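Local atomic coordinates of macrophage migration inhibitory factor-like protein (Leishmania major, PDB entry 3FWT), a protein that belongs to the macrophage migration inhibitory factor family, small alpha/beta proteins that assemble as trimers, and is named for its likeness to that factor. Residues 22-27 and 81-86; 29-34 and 64-69; 39-44 and 59-64; 45-50 and 95-100; 74-79 and 113-118. One frame throughout, in Å; residues are numbered along the deposited sequence.

Contact 1. Residues 22-27 and 81-86; sequences PFLQTI and VRVESW
Gln25 and Arg82, facing each other on one side of the sheet, both hold CG anti to the backbone N (chi1 -175° and -173°), so each chain starts out extended; Arg82 then bends at chi3 and swings its guanidinium over to the neighbouring strand. There NH1 of Arg82 gives a short bond of 2.6 Å to OE1 of Gln25 at the guanidinium edge, while the amide plane stands almost perpendicular to it. The approach of Glu84 OE1 to this arginine is doubtful in the model. Phe23, on the same face, turns its ring edge toward this group, with CE2 3.7 Å from NH2 of Arg82. On the other face Leu24 CD2 touches Val81 CG1 at 4.2 Å. The backbones form an antiparallel ladder: Phe23 with Glu84 and Gln25 with Arg82 are hydrogen-bonded pairs, Leu24 with Val83 and Thr26 with Val81 non-hydrogen-bonded ones. NE2 of Gln25 is tied to Ser64 OG, so both ends of the amide are held. The face bearing Phe23, Gln25, Arg82 and Glu84 meets the second subunit, whose Tyr80 bonds Arg82 and Glu84 and stacks on Phe23. These are central strands: 60-64 flanks 22-28, 116-128 flanks 79-85, and helix 34-52 covers Leu24 and Val81 through Tyr44.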
# COMPACT_ATOMS: atom_id res chain seq x y z
N PRO A 22 -9.01 -11.45 -4.52
CA PRO A 22 -7.75 -10.82 -4.93
C PRO A 22 -7.93 -9.31 -5.23
O PRO A 22 -9.00 -8.91 -5.77
CB PRO A 22 -7.34 -11.65 -6.15
CG PRO A 22 -8.65 -12.23 -6.64
CD PRO A 22 -9.38 -12.56 -5.41
N PHE A 23 -6.97 -8.51 -4.75
CA PHE A 23 -6.90 -7.02 -4.97
C PHE A 23 -5.51 -6.73 -5.59
O PHE A 23 -4.54 -7.33 -5.17
CB PHE A 23 -7.11 -6.23 -3.67
CG PHE A 23 -6.77 -4.72 -3.78
CD1 PHE A 23 -7.65 -3.85 -4.34
CD2 PHE A 23 -5.54 -4.22 -3.35
CE1 PHE A 23 -7.38 -2.46 -4.45
CE2 PHE A 23 -5.23 -2.83 -3.50
CZ PHE A 23 -6.14 -1.98 -4.00
N LEU A 24 -5.44 -5.93 -6.66
CA LEU A 24 -4.17 -5.50 -7.18
C LEU A 24 -4.15 -3.99 -7.20
O LEU A 24 -5.07 -3.35 -7.79
CB LEU A 24 -3.94 -6.00 -8.61
CG LEU A 24 -3.70 -7.55 -8.73
CD1 LEU A 24 -5.11 -8.18 -8.76
CD2 LEU A 24 -2.89 -7.77 -10.10
N GLN A 25 -3.09 -3.45 -6.59
CA GLN A 25 -2.73 -2.04 -6.81
C GLN A 25 -1.52 -1.85 -7.73
O GLN A 25 -0.43 -2.31 -7.45
CB GLN A 25 -2.43 -1.30 -5.46
CG GLN A 25 -2.19 0.23 -5.75
CD GLN A 25 -1.88 1.14 -4.53
OE1 GLN A 25 -1.62 0.68 -3.44
NE2 GLN A 25 -2.09 2.43 -4.73
N THR A 26 -1.73 -1.10 -8.81
CA THR A 26 -0.72 -0.88 -9.79
C THR A 26 -0.33 0.58 -9.59
O THR A 26 -1.17 1.44 -9.78
CB THR A 26 -1.28 -1.06 -11.23
OG1 THR A 26 -1.60 -2.44 -11.46
CG2 THR A 26 -0.24 -0.63 -12.28
N ILE A 27 0.94 0.81 -9.31
CA ILE A 27 1.57 2.15 -9.16
C ILE A 27 2.57 2.30 -10.33
O ILE A 27 3.54 1.53 -10.43
CB ILE A 27 2.24 2.31 -7.81
CG1 ILE A 27 1.31 1.85 -6.68
CG2 ILE A 27 2.86 3.76 -7.62
CD1 ILE A 27 1.92 2.10 -5.25
N VAL A 81 3.60 -3.40 -8.51
CA VAL A 81 2.24 -3.94 -8.32
C VAL A 81 2.13 -4.70 -7.02
O VAL A 81 3.03 -5.54 -6.75
CB VAL A 81 1.92 -4.91 -9.48
CG1 VAL A 81 0.54 -5.56 -9.26
CG2 VAL A 81 2.05 -4.10 -10.85
N ARG A 82 1.11 -4.40 -6.19
CA ARG A 82 0.96 -5.09 -4.92
C ARG A 82 -0.27 -6.01 -5.07
O ARG A 82 -1.37 -5.53 -5.38
CB ARG A 82 0.70 -4.11 -3.78
CG ARG A 82 0.69 -4.78 -2.38
CD ARG A 82 0.63 -3.79 -1.26
NE ARG A 82 -0.74 -3.25 -1.06
CZ ARG A 82 -1.18 -2.06 -1.52
NH1 ARG A 82 -0.35 -1.23 -2.17
NH2 ARG A 82 -2.44 -1.65 -1.31
N VAL A 83 -0.10 -7.33 -4.89
CA VAL A 83 -1.19 -8.26 -5.06
C VAL A 83 -1.55 -8.73 -3.66
O VAL A 83 -0.67 -9.19 -2.92
CB VAL A 83 -0.77 -9.49 -5.86
CG1 VAL A 83 -2.00 -10.46 -6.19
CG2 VAL A 83 -0.01 -9.06 -7.16
N GLU A 84 -2.83 -8.68 -3.33
CA GLU A 84 -3.29 -9.05 -2.01
C GLU A 84 -4.45 -10.03 -2.13
O GLU A 84 -5.18 -10.04 -3.11
CB GLU A 84 -3.81 -7.82 -1.27
CG GLU A 84 -2.65 -6.81 -1.08
CD GLU A 84 -3.14 -5.53 -0.47
OE1 GLU A 84 -2.55 -4.47 -0.75
OE2 GLU A 84 -4.13 -5.58 0.26
N SER A 85 -4.61 -10.88 -1.12
CA SER A 85 -5.74 -11.79 -1.22
C SER A 85 -5.91 -12.45 0.15
O SER A 85 -5.02 -12.39 0.97
CB SER A 85 -5.51 -12.83 -2.33
OG SER A 85 -4.33 -13.54 -2.08
N TRP A 86 -7.09 -12.99 0.41
CA TRP A 86 -7.35 -13.76 1.63
C TRP A 86 -6.65 -15.09 1.61
O TRP A 86 -6.57 -15.76 0.56
CB TRP A 86 -8.86 -14.00 1.80
CG TRP A 86 -9.20 -14.78 3.06
CD1 TRP A 86 -9.42 -14.26 4.32
CD2 TRP A 86 -9.34 -16.22 3.18
NE1 TRP A 86 -9.69 -15.28 5.20
CE2 TRP A 86 -9.64 -16.49 4.54
CE3 TRP A 86 -9.21 -17.29 2.28
CZ2 TRP A 86 -9.86 -17.79 5.02
CZ3 TRP A 86 -9.41 -18.61 2.76
CH2 TRP A 86 -9.72 -18.83 4.12

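Contact 2. Residues 29-34 and 64-69; sequences SVSLDD and SDKTPI
Asp65 OD2 is gripped by two donors, one from each side of the contact. Leu32 N reaches it at 2.8 Å in a nearly straight bond (172°) along the anti lone pair, whereas Lys66 NZ comes from above the carboxylate plane at 3.2 Å and makes a salt bridge. Lys66 bends at its third and fourth torsions to bring the ammonium back over its neighbour, and the aliphatic part of the chain runs past Ser31, Lys66 CG lying 4.0 Å from Ser31 CA. The carboxylate is placed by a chi1 of 75°, which puts CG of Asp65 between its own N and carbonyl carbon; the CB left behind rests against Leu32 CG at 3.7 Å. One residue along, Lys66 N donates to Val30 O at 2.9 Å, from well above the carbonyl plane. At the far end a water joins Ser29 OG to Ile69 O, while Ser29 OG is also bonded to Ala78 N. The two loops run alongside each other in opposite directions. One leads from strand 22-28 into helix 34-52, whose N-cap is Asp33, and the other joins strands 60-64 and 69-70; Val30 and Leu32 pack on Cys109 of helix 92-109.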
# COMPACT_ATOMS: atom_id res chain seq x y z
N SER A 29 4.69 5.32 -12.95
CA SER A 29 5.13 6.72 -13.14
C SER A 29 4.63 7.36 -14.44
O SER A 29 4.62 8.58 -14.54
CB SER A 29 6.63 6.82 -13.08
OG SER A 29 7.19 5.85 -13.95
N VAL A 30 4.14 6.55 -15.38
CA VAL A 30 3.48 7.04 -16.59
C VAL A 30 1.99 7.40 -16.37
O VAL A 30 1.39 7.07 -15.37
CB VAL A 30 3.50 5.97 -17.70
CG1 VAL A 30 4.85 5.37 -17.88
CG2 VAL A 30 2.51 4.80 -17.37
N SER A 31 1.40 8.08 -17.35
CA SER A 31 0.01 8.43 -17.28
C SER A 31 -0.78 7.30 -17.93
O SER A 31 -0.32 6.72 -18.90
CB SER A 31 -0.19 9.76 -18.03
OG SER A 31 -1.54 10.08 -18.19
N LEU A 32 -1.94 6.94 -17.39
CA LEU A 32 -2.70 5.84 -17.99
C LEU A 32 -3.97 6.50 -18.45
O LEU A 32 -4.36 7.53 -17.90
CB LEU A 32 -3.04 4.78 -16.93
CG LEU A 32 -1.89 4.02 -16.36
CD1 LEU A 32 -2.45 3.14 -15.17
CD2 LEU A 32 -1.30 3.23 -17.43
N ASP A 33 -4.62 5.98 -19.47
CA ASP A 33 -5.94 6.52 -19.79
C ASP A 33 -6.97 5.47 -19.52
O ASP A 33 -6.66 4.38 -19.03
CB ASP A 33 -6.05 7.00 -21.23
CG ASP A 33 -5.69 5.89 -22.26
OD1 ASP A 33 -5.76 4.66 -21.91
OD2 ASP A 33 -5.32 6.26 -23.39
N ASP A 34 -8.22 5.79 -19.79
CA ASP A 34 -9.24 4.77 -19.58
C ASP A 34 -9.11 3.42 -20.35
O ASP A 34 -9.51 2.38 -19.79
CB ASP A 34 -10.60 5.35 -19.84
CG ASP A 34 -11.17 6.09 -18.61
OD1 ASP A 34 -12.27 6.67 -18.74
OD2 ASP A 34 -10.46 6.17 -17.58
N SER A 64 -2.89 3.67 -9.58
CA SER A 64 -2.30 4.96 -9.22
C SER A 64 -1.26 5.34 -10.27
O SER A 64 -0.11 4.98 -10.12
CB SER A 64 -1.63 4.82 -7.86
OG SER A 64 -2.60 4.29 -6.92
N ASP A 65 -1.65 6.17 -11.24
CA ASP A 65 -0.71 6.57 -12.32
C ASP A 65 0.00 7.87 -11.99
O ASP A 65 -0.21 8.42 -10.88
CB ASP A 65 -1.44 6.62 -13.70
CG ASP A 65 -2.35 7.84 -13.87
OD1 ASP A 65 -2.68 8.47 -12.84
OD2 ASP A 65 -2.71 8.15 -15.04
N LYS A 66 0.91 8.32 -12.85
CA LYS A 66 1.63 9.55 -12.61
C LYS A 66 2.31 9.58 -11.24
O LYS A 66 2.44 10.65 -10.64
CB LYS A 66 0.65 10.74 -12.74
CG LYS A 66 0.08 10.86 -14.14
CD LYS A 66 -0.55 12.23 -14.23
CE LYS A 66 -1.97 12.16 -13.82
NZ LYS A 66 -2.52 11.38 -14.94
N THR A 67 2.75 8.44 -10.73
CA THR A 67 3.36 8.44 -9.37
C THR A 67 4.86 8.32 -9.63
O THR A 67 5.31 7.31 -10.19
CB THR A 67 2.85 7.26 -8.59
OG1 THR A 67 1.41 7.43 -8.43
CG2 THR A 67 3.49 7.16 -7.15
N PRO A 68 5.64 9.36 -9.31
CA PRO A 68 7.06 9.18 -9.61
C PRO A 68 7.70 7.97 -8.90
O PRO A 68 7.41 7.69 -7.77
CB PRO A 68 7.70 10.51 -9.15
CG PRO A 68 6.57 11.48 -9.33
CD PRO A 68 5.33 10.73 -8.87
N ILE A 69 8.57 7.23 -9.61
CA ILE A 69 9.23 6.09 -9.04
C ILE A 69 10.70 6.20 -9.41
O ILE A 69 11.06 6.37 -10.58
CB ILE A 69 8.70 4.73 -9.58
CG1 ILE A 69 7.23 4.51 -9.04
CG2 ILE A 69 9.65 3.51 -9.10
CD1 ILE A 69 6.47 3.38 -9.80
O HOH W 1 9.70 5.84 -12.83

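Contact 3. Residues 39-44 and 59-64; sequences NLSAAY and VMTAFS
Helix 39-44 lies across strand 60-64 with the short axes 9.1 Å apart at their closest and their N-to-C directions at 144°, so the strand runs roughly against the helix. Leu40 and Tyr44, one helical turn apart, point toward the strand, and Thr61 and Phe63 point back. The Phe63 ring is the main piece: its CE2 sits 3.6 Å from Leu40 CB and 3.8 Å from Leu40 CD1, and Ser41 OG stands at its edge, in the ring plane. Tyr44 and Phe63 come from opposite sides and overlap alongside, CE2 of Tyr44 lying 4.0 Å from CE2 of Phe63. The two segments belong to successive elements of the beta-alpha-beta unit 22-28, 34-52, 60-64, a right-handed crossover, and these side chains fill the layer between helix and sheet. Thr61 OG1 approaches the edge of the Tyr44 ring, 3.6 Å from CD2, though the place of this side chain is doubtful because CG2 crowds Ser41; Leu40 O lies over one face of the tyrosine. With chi1 at -65°, Tyr44 sends its OH to strand 22-28 to bond Thr26 OG1. Beyond Leu40 and Tyr44 lies Ile105 of helix 92-109, and Thr61 and Ala62 pair with a strand of the second subunit.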
# COMPACT_ATOMS: atom_id res chain seq x y z
N ASN A 39 -7.85 -2.30 -20.22
CA ASN A 39 -7.08 -3.43 -20.72
C ASN A 39 -6.29 -4.11 -19.63
O ASN A 39 -6.26 -5.35 -19.52
CB ASN A 39 -6.13 -2.95 -21.84
CG ASN A 39 -6.87 -2.42 -23.07
OD1 ASN A 39 -7.99 -2.83 -23.33
ND2 ASN A 39 -6.22 -1.57 -23.87
N LEU A 40 -5.66 -3.32 -18.75
CA LEU A 40 -5.02 -3.91 -17.59
C LEU A 40 -5.99 -4.68 -16.69
O LEU A 40 -5.66 -5.78 -16.26
CB LEU A 40 -4.23 -2.84 -16.79
CG LEU A 40 -2.95 -2.38 -17.50
CD1 LEU A 40 -2.31 -1.20 -16.70
CD2 LEU A 40 -1.98 -3.55 -17.59
N SER A 41 -7.13 -4.07 -16.31
CA SER A 41 -8.13 -4.79 -15.48
C SER A 41 -8.56 -6.15 -16.14
O SER A 41 -8.60 -7.22 -15.48
CB SER A 41 -9.35 -3.86 -15.23
OG SER A 41 -8.86 -2.87 -14.29
N ALA A 42 -8.80 -6.10 -17.44
CA ALA A 42 -9.11 -7.37 -18.21
C ALA A 42 -8.02 -8.38 -18.07
O ALA A 42 -8.29 -9.53 -17.79
CB ALA A 42 -9.27 -7.05 -19.68
N ALA A 43 -6.76 -7.97 -18.28
CA ALA A 43 -5.63 -8.90 -18.16
C ALA A 43 -5.42 -9.47 -16.79
O ALA A 43 -5.35 -10.70 -16.65
CB ALA A 43 -4.30 -8.27 -18.76
N TYR A 44 -5.36 -8.60 -15.75
CA TYR A 44 -5.33 -9.05 -14.39
C TYR A 44 -6.44 -10.06 -14.06
O TYR A 44 -6.21 -10.95 -13.28
CB TYR A 44 -5.48 -7.85 -13.45
CG TYR A 44 -4.27 -6.87 -13.54
CD1 TYR A 44 -3.08 -7.24 -14.13
CD2 TYR A 44 -4.35 -5.62 -12.93
CE1 TYR A 44 -1.96 -6.32 -14.18
CE2 TYR A 44 -3.34 -4.75 -12.94
CZ TYR A 44 -2.13 -5.06 -13.58
OH TYR A 44 -1.11 -4.11 -13.52
N VAL A 59 -12.37 -9.59 -8.93
CA VAL A 59 -11.00 -9.08 -8.72
C VAL A 59 -11.05 -7.59 -8.64
O VAL A 59 -11.67 -6.95 -9.52
CB VAL A 59 -10.08 -9.49 -9.93
CG1 VAL A 59 -8.68 -8.80 -9.81
CG2 VAL A 59 -9.96 -11.04 -10.06
N MET A 60 -10.45 -6.98 -7.63
CA MET A 60 -10.51 -5.52 -7.56
C MET A 60 -9.19 -4.94 -8.02
O MET A 60 -8.14 -5.36 -7.58
CB MET A 60 -10.83 -5.06 -6.11
CG MET A 60 -10.95 -3.49 -5.99
SD MET A 60 -11.33 -2.90 -4.35
CE MET A 60 -13.16 -3.23 -4.44
N THR A 61 -9.22 -3.88 -8.82
CA THR A 61 -8.02 -3.45 -9.47
C THR A 61 -7.94 -1.93 -9.39
O THR A 61 -8.83 -1.28 -9.89
CB THR A 61 -8.17 -4.15 -10.89
OG1 THR A 61 -7.37 -5.35 -11.03
CG2 THR A 61 -8.62 -3.36 -12.02
N ALA A 62 -6.95 -1.40 -8.63
CA ALA A 62 -6.77 0.06 -8.42
C ALA A 62 -5.53 0.54 -9.19
O ALA A 62 -4.59 -0.17 -9.23
CB ALA A 62 -6.57 0.43 -6.88
N PHE A 63 -5.59 1.73 -9.81
CA PHE A 63 -4.51 2.28 -10.66
C PHE A 63 -4.09 3.63 -10.14
O PHE A 63 -4.86 4.63 -10.26
CB PHE A 63 -4.91 2.37 -12.14
CG PHE A 63 -5.29 1.03 -12.71
CD1 PHE A 63 -6.60 0.59 -12.66
CD2 PHE A 63 -4.29 0.18 -13.18
CE1 PHE A 63 -6.94 -0.67 -13.11
CE2 PHE A 63 -4.58 -1.05 -13.69
CZ PHE A 63 -5.94 -1.50 -13.64
N SER A 64 -2.89 3.67 -9.58
CA SER A 64 -2.30 4.96 -9.22
C SER A 64 -1.26 5.34 -10.27
O SER A 64 -0.11 4.98 -10.12
CB SER A 64 -1.63 4.82 -7.86
OG SER A 64 -2.60 4.29 -6.92

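Contact 4. Residues 45-50 and 95-100; sequences GMICRE and KMMTPR
Ile47 and Arg100 reach past one another, each running from its own helix along the flank of the other. CG1 of Ile47 lies over one face of the Arg100 guanidinium, offset toward the rim and 3.7 Å from NE, and its CD1 presses against Arg100 CB at 3.5 Å. Glu50 meets the same guanidinium at its edge, its side chain crossing that of Arg100 at about a right angle, with carboxylate and guanidinium planes 40° apart. Both NH1 and NH2 of Arg100 converge end-on on the single oxygen OE1 of Glu50, each at 2.9 Å; NH1 arrives on the anti side, NH2 from above the carboxylate plane. A chi3 of 63° bends the arginine so that its end can face Glu50, and NH1 has a second salt-bridge partner in Glu51, so two acidic residues of one helix share the guanidinium. Deeper in, Ile47 CG2 touches Met97 CG at 4.0 Å, and Met97 CE lies 4.0 Å from Cys48 SG. The short axes run antiparallel, 165° between directions and 10.1 Å apart. This is the pairing of helices 34-52 and 92-109; Thr98 turns from it to Tyr120 of strand 116-128.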
# COMPACT_ATOMS: atom_id res chain seq x y z
N GLY A 45 -7.63 -9.85 -14.58
CA GLY A 45 -8.80 -10.70 -14.24
C GLY A 45 -8.54 -12.10 -14.75
O GLY A 45 -8.77 -13.04 -14.05
N MET A 46 -8.06 -12.23 -15.99
CA MET A 46 -7.71 -13.50 -16.56
C MET A 46 -6.61 -14.18 -15.78
O MET A 46 -6.70 -15.35 -15.46
CB MET A 46 -7.11 -13.30 -17.95
CG MET A 46 -8.03 -13.45 -19.12
SD MET A 46 -7.04 -14.13 -20.52
CE MET A 46 -5.75 -12.87 -20.75
N ILE A 47 -5.52 -13.47 -15.55
CA ILE A 47 -4.42 -14.00 -14.80
C ILE A 47 -4.86 -14.52 -13.45
O ILE A 47 -4.40 -15.59 -13.03
CB ILE A 47 -3.33 -12.91 -14.61
CG1 ILE A 47 -2.79 -12.50 -16.01
CG2 ILE A 47 -2.28 -13.42 -13.65
CD1 ILE A 47 -2.03 -11.10 -16.10
N CYS A 48 -5.71 -13.75 -12.75
CA CYS A 48 -6.23 -14.21 -11.47
C CYS A 48 -7.13 -15.45 -11.61
O CYS A 48 -6.96 -16.42 -10.88
CB CYS A 48 -6.99 -13.09 -10.79
SG CYS A 48 -5.83 -11.86 -10.14
N ARG A 49 -8.07 -15.42 -12.57
CA ARG A 49 -8.90 -16.58 -12.75
C ARG A 49 -8.13 -17.83 -13.10
O ARG A 49 -8.36 -18.87 -12.47
CB ARG A 49 -10.01 -16.33 -13.76
CG ARG A 49 -11.10 -15.55 -13.05
CD ARG A 49 -12.03 -14.87 -14.00
NE ARG A 49 -12.71 -13.78 -13.31
CZ ARG A 49 -12.64 -12.50 -13.69
NH1 ARG A 49 -11.96 -12.15 -14.77
NH2 ARG A 49 -13.30 -11.58 -13.00
N GLU A 50 -7.22 -17.75 -14.08
CA GLU A 50 -6.47 -18.93 -14.49
C GLU A 50 -5.39 -19.39 -13.49
O GLU A 50 -5.22 -20.61 -13.27
CB GLU A 50 -5.87 -18.74 -15.90
CG GLU A 50 -6.89 -18.26 -16.91
CD GLU A 50 -6.29 -17.86 -18.29
OE1 GLU A 50 -5.05 -17.69 -18.38
OE2 GLU A 50 -7.08 -17.68 -19.26
N LYS A 95 4.59 -17.42 -8.81
CA LYS A 95 5.62 -17.64 -9.84
C LYS A 95 5.01 -17.58 -11.20
O LYS A 95 5.67 -17.17 -12.11
CB LYS A 95 6.19 -19.07 -9.71
CG LYS A 95 7.46 -19.19 -8.94
CD LYS A 95 8.61 -19.69 -9.88
CE LYS A 95 9.42 -18.50 -10.52
NZ LYS A 95 10.31 -18.84 -11.70
N MET A 96 3.77 -18.08 -11.34
CA MET A 96 3.09 -18.10 -12.63
C MET A 96 2.49 -16.72 -12.99
O MET A 96 2.39 -16.34 -14.19
CB MET A 96 2.01 -19.17 -12.69
CG MET A 96 2.47 -20.62 -12.60
SD MET A 96 3.56 -21.09 -13.97
CE MET A 96 5.00 -21.14 -12.95
N MET A 97 2.17 -15.96 -11.96
CA MET A 97 1.43 -14.72 -12.17
C MET A 97 2.38 -13.60 -12.61
O MET A 97 2.05 -12.81 -13.45
CB MET A 97 0.73 -14.36 -10.88
CG MET A 97 -0.46 -15.29 -10.56
SD MET A 97 -1.25 -14.91 -9.01
CE MET A 97 -2.21 -13.43 -9.50
N THR A 98 3.54 -13.51 -11.99
CA THR A 98 4.43 -12.38 -12.23
C THR A 98 4.75 -12.12 -13.71
O THR A 98 4.61 -11.00 -14.20
CB THR A 98 5.67 -12.61 -11.41
OG1 THR A 98 5.34 -12.46 -10.03
CG2 THR A 98 6.84 -11.68 -11.79
N PRO A 99 5.14 -13.18 -14.44
CA PRO A 99 5.50 -12.89 -15.81
C PRO A 99 4.29 -12.39 -16.62
O PRO A 99 4.46 -11.60 -17.54
CB PRO A 99 6.06 -14.24 -16.35
CG PRO A 99 5.93 -15.23 -15.22
CD PRO A 99 5.65 -14.47 -13.96
N ARG A 100 3.07 -12.83 -16.28
CA ARG A 100 1.86 -12.34 -16.96
C ARG A 100 1.54 -10.90 -16.59
O ARG A 100 1.29 -10.10 -17.49
CB ARG A 100 0.68 -13.28 -16.75
CG ARG A 100 1.06 -14.72 -17.24
CD ARG A 100 -0.05 -15.68 -17.03
NE ARG A 100 -1.19 -15.29 -17.83
CZ ARG A 100 -2.37 -15.90 -17.83
NH1 ARG A 100 -2.57 -16.98 -17.09
NH2 ARG A 100 -3.34 -15.40 -18.57

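Contact 5. Residues 74-79 and 113-118; sequences STAPAA and AERIYV
An arginine clasped by backbone carbonyls ties the loop before strand 79-85 to the start of strand 116-128. Arg115 extends as far as CD, bends at chi3 (66°) and presents its guanidinium to three backbone carbonyls of the loop, those of Ser74, Ala76 and Pro77. NH2 donates to Ser74 O at 3.0 Å and to Ala76 O at 2.8 Å, the first from well above the carbonyl plane; NE bonds Pro77 O at 2.9 Å, with that oxygen in the guanidinium plane though NE itself stands above the plane of the carbonyl. Ser74 OG and Ala76 CB lie over a face of the guanidinium. The loop is itself braced by an ST turn, in which Ser74 OG accepts from Ala76 N at 3.1 Å, and NH1 of Arg115 goes on to Phe71 O. Past the arginine the two segments become neighbours in the sheet, in parallel register: Ala79 pairs with Ile116, and Ala79 N donates to Arg115 O while Tyr117 N donates to Ala79 O. The side chains of this pair share one face, Ala79 CB 4.1 Å from Ile116 CG1, and there Ile116 packs under helix 92-109 against Ala102 and Ile105. Tyr117 and Val118 also pair antiparallel with a strand of the third subunit, so the sheet runs on across the interface, and Trp128 of that subunit meets the Tyr117 ring edge-to-face.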
# COMPACT_ATOMS: atom_id res chain seq x y z
N SER A 74 17.45 5.96 -11.86
CA SER A 74 16.78 6.53 -12.96
C SER A 74 15.30 6.75 -12.56
O SER A 74 14.74 5.92 -11.90
CB SER A 74 16.77 5.49 -14.09
OG SER A 74 16.10 6.05 -15.16
N THR A 75 14.70 7.85 -13.01
CA THR A 75 13.25 7.98 -13.00
C THR A 75 12.54 7.71 -14.32
O THR A 75 11.41 8.12 -14.50
CB THR A 75 12.84 9.30 -12.31
OG1 THR A 75 13.60 10.34 -12.89
CG2 THR A 75 13.21 9.19 -10.84
N ALA A 76 13.17 6.95 -15.26
CA ALA A 76 12.40 6.51 -16.43
C ALA A 76 11.24 5.64 -15.94
O ALA A 76 11.33 5.14 -14.81
CB ALA A 76 13.31 5.70 -17.42
N PRO A 77 10.21 5.45 -16.78
CA PRO A 77 8.98 4.75 -16.42
C PRO A 77 9.31 3.41 -15.73
O PRO A 77 10.18 2.63 -16.18
CB PRO A 77 8.31 4.50 -17.76
CG PRO A 77 8.70 5.63 -18.56
CD PRO A 77 10.12 6.03 -18.14
N ALA A 78 8.71 3.20 -14.58
CA ALA A 78 8.84 1.96 -13.86
C ALA A 78 7.45 1.66 -13.21
O ALA A 78 6.55 2.52 -13.17
CB ALA A 78 9.88 2.20 -12.75
N ALA A 79 7.28 0.44 -12.70
CA ALA A 79 6.00 0.07 -12.13
C ALA A 79 6.18 -0.72 -10.86
O ALA A 79 7.17 -1.47 -10.74
CB ALA A 79 5.21 -0.81 -13.17
N ALA A 113 10.28 -5.06 -18.53
CA ALA A 113 10.16 -5.89 -17.36
C ALA A 113 11.25 -5.60 -16.32
O ALA A 113 11.03 -5.82 -15.14
CB ALA A 113 10.17 -7.45 -17.78
N GLU A 114 12.45 -5.17 -16.74
CA GLU A 114 13.50 -4.93 -15.74
C GLU A 114 13.21 -3.74 -14.81
O GLU A 114 13.96 -3.50 -13.84
CB GLU A 114 14.92 -4.80 -16.33
CG GLU A 114 15.05 -3.68 -17.42
CD GLU A 114 14.59 -4.15 -18.84
OE1 GLU A 114 14.97 -3.47 -19.85
OE2 GLU A 114 13.86 -5.18 -18.95
N ARG A 115 12.14 -3.00 -15.08
CA ARG A 115 11.75 -1.92 -14.12
C ARG A 115 10.35 -2.18 -13.59
O ARG A 115 9.60 -1.24 -13.29
CB ARG A 115 11.77 -0.57 -14.89
CG ARG A 115 13.24 -0.21 -15.38
CD ARG A 115 13.26 1.12 -16.14
NE ARG A 115 12.93 2.24 -15.24
CZ ARG A 115 13.71 2.72 -14.27
NH1 ARG A 115 14.91 2.26 -14.11
NH2 ARG A 115 13.32 3.76 -13.49
N ILE A 116 9.99 -3.46 -13.43
CA ILE A 116 8.65 -3.79 -12.89
C ILE A 116 8.85 -4.63 -11.63
O ILE A 116 9.54 -5.68 -11.69
CB ILE A 116 7.77 -4.59 -13.89
CG1 ILE A 116 7.42 -3.73 -15.12
CG2 ILE A 116 6.46 -5.03 -13.20
CD1 ILE A 116 6.78 -4.61 -16.31
N TYR A 117 8.33 -4.19 -10.49
CA TYR A 117 8.37 -5.00 -9.24
C TYR A 117 6.96 -5.52 -8.96
O TYR A 117 5.95 -4.78 -9.11
CB TYR A 117 8.86 -4.17 -8.06
CG TYR A 117 10.32 -4.24 -7.73
CD1 TYR A 117 11.23 -4.76 -8.64
CD2 TYR A 117 10.80 -3.72 -6.54
CE1 TYR A 117 12.54 -4.83 -8.34
CE2 TYR A 117 12.11 -3.78 -6.20
CZ TYR A 117 12.97 -4.33 -7.11
OH TYR A 117 14.26 -4.41 -6.79
N VAL A 118 6.83 -6.81 -8.63
CA VAL A 118 5.51 -7.35 -8.19
C VAL A 118 5.69 -8.01 -6.82
O VAL A 118 6.62 -8.83 -6.66
CB VAL A 118 4.91 -8.33 -9.19
CG1 VAL A 118 3.40 -8.71 -8.82
CG2 VAL A 118 4.96 -7.73 -10.60

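In the fold
Contacts 1 and 3 are the buried ones: contact 1 joins two central strands by a backbone ladder, while contact 3 lays a helix on the sheet through apolar and aromatic side chains, and the Thr26 to Tyr44 bond connects them. Contact 4 shares helix 34-52 with contact 3 and sets it against helix 92-109, apolar inside and with a salt bridge on the outer side. Contacts 2 and 5 lie about 12 Å apart between centres, partly buried at one end of the sheet, where backbone carbonyls and charged side chains hold loops; Ser29 to Ala78 links them. Contacts 2 and 4 stand on opposite sides of the chain's centre and do not touch.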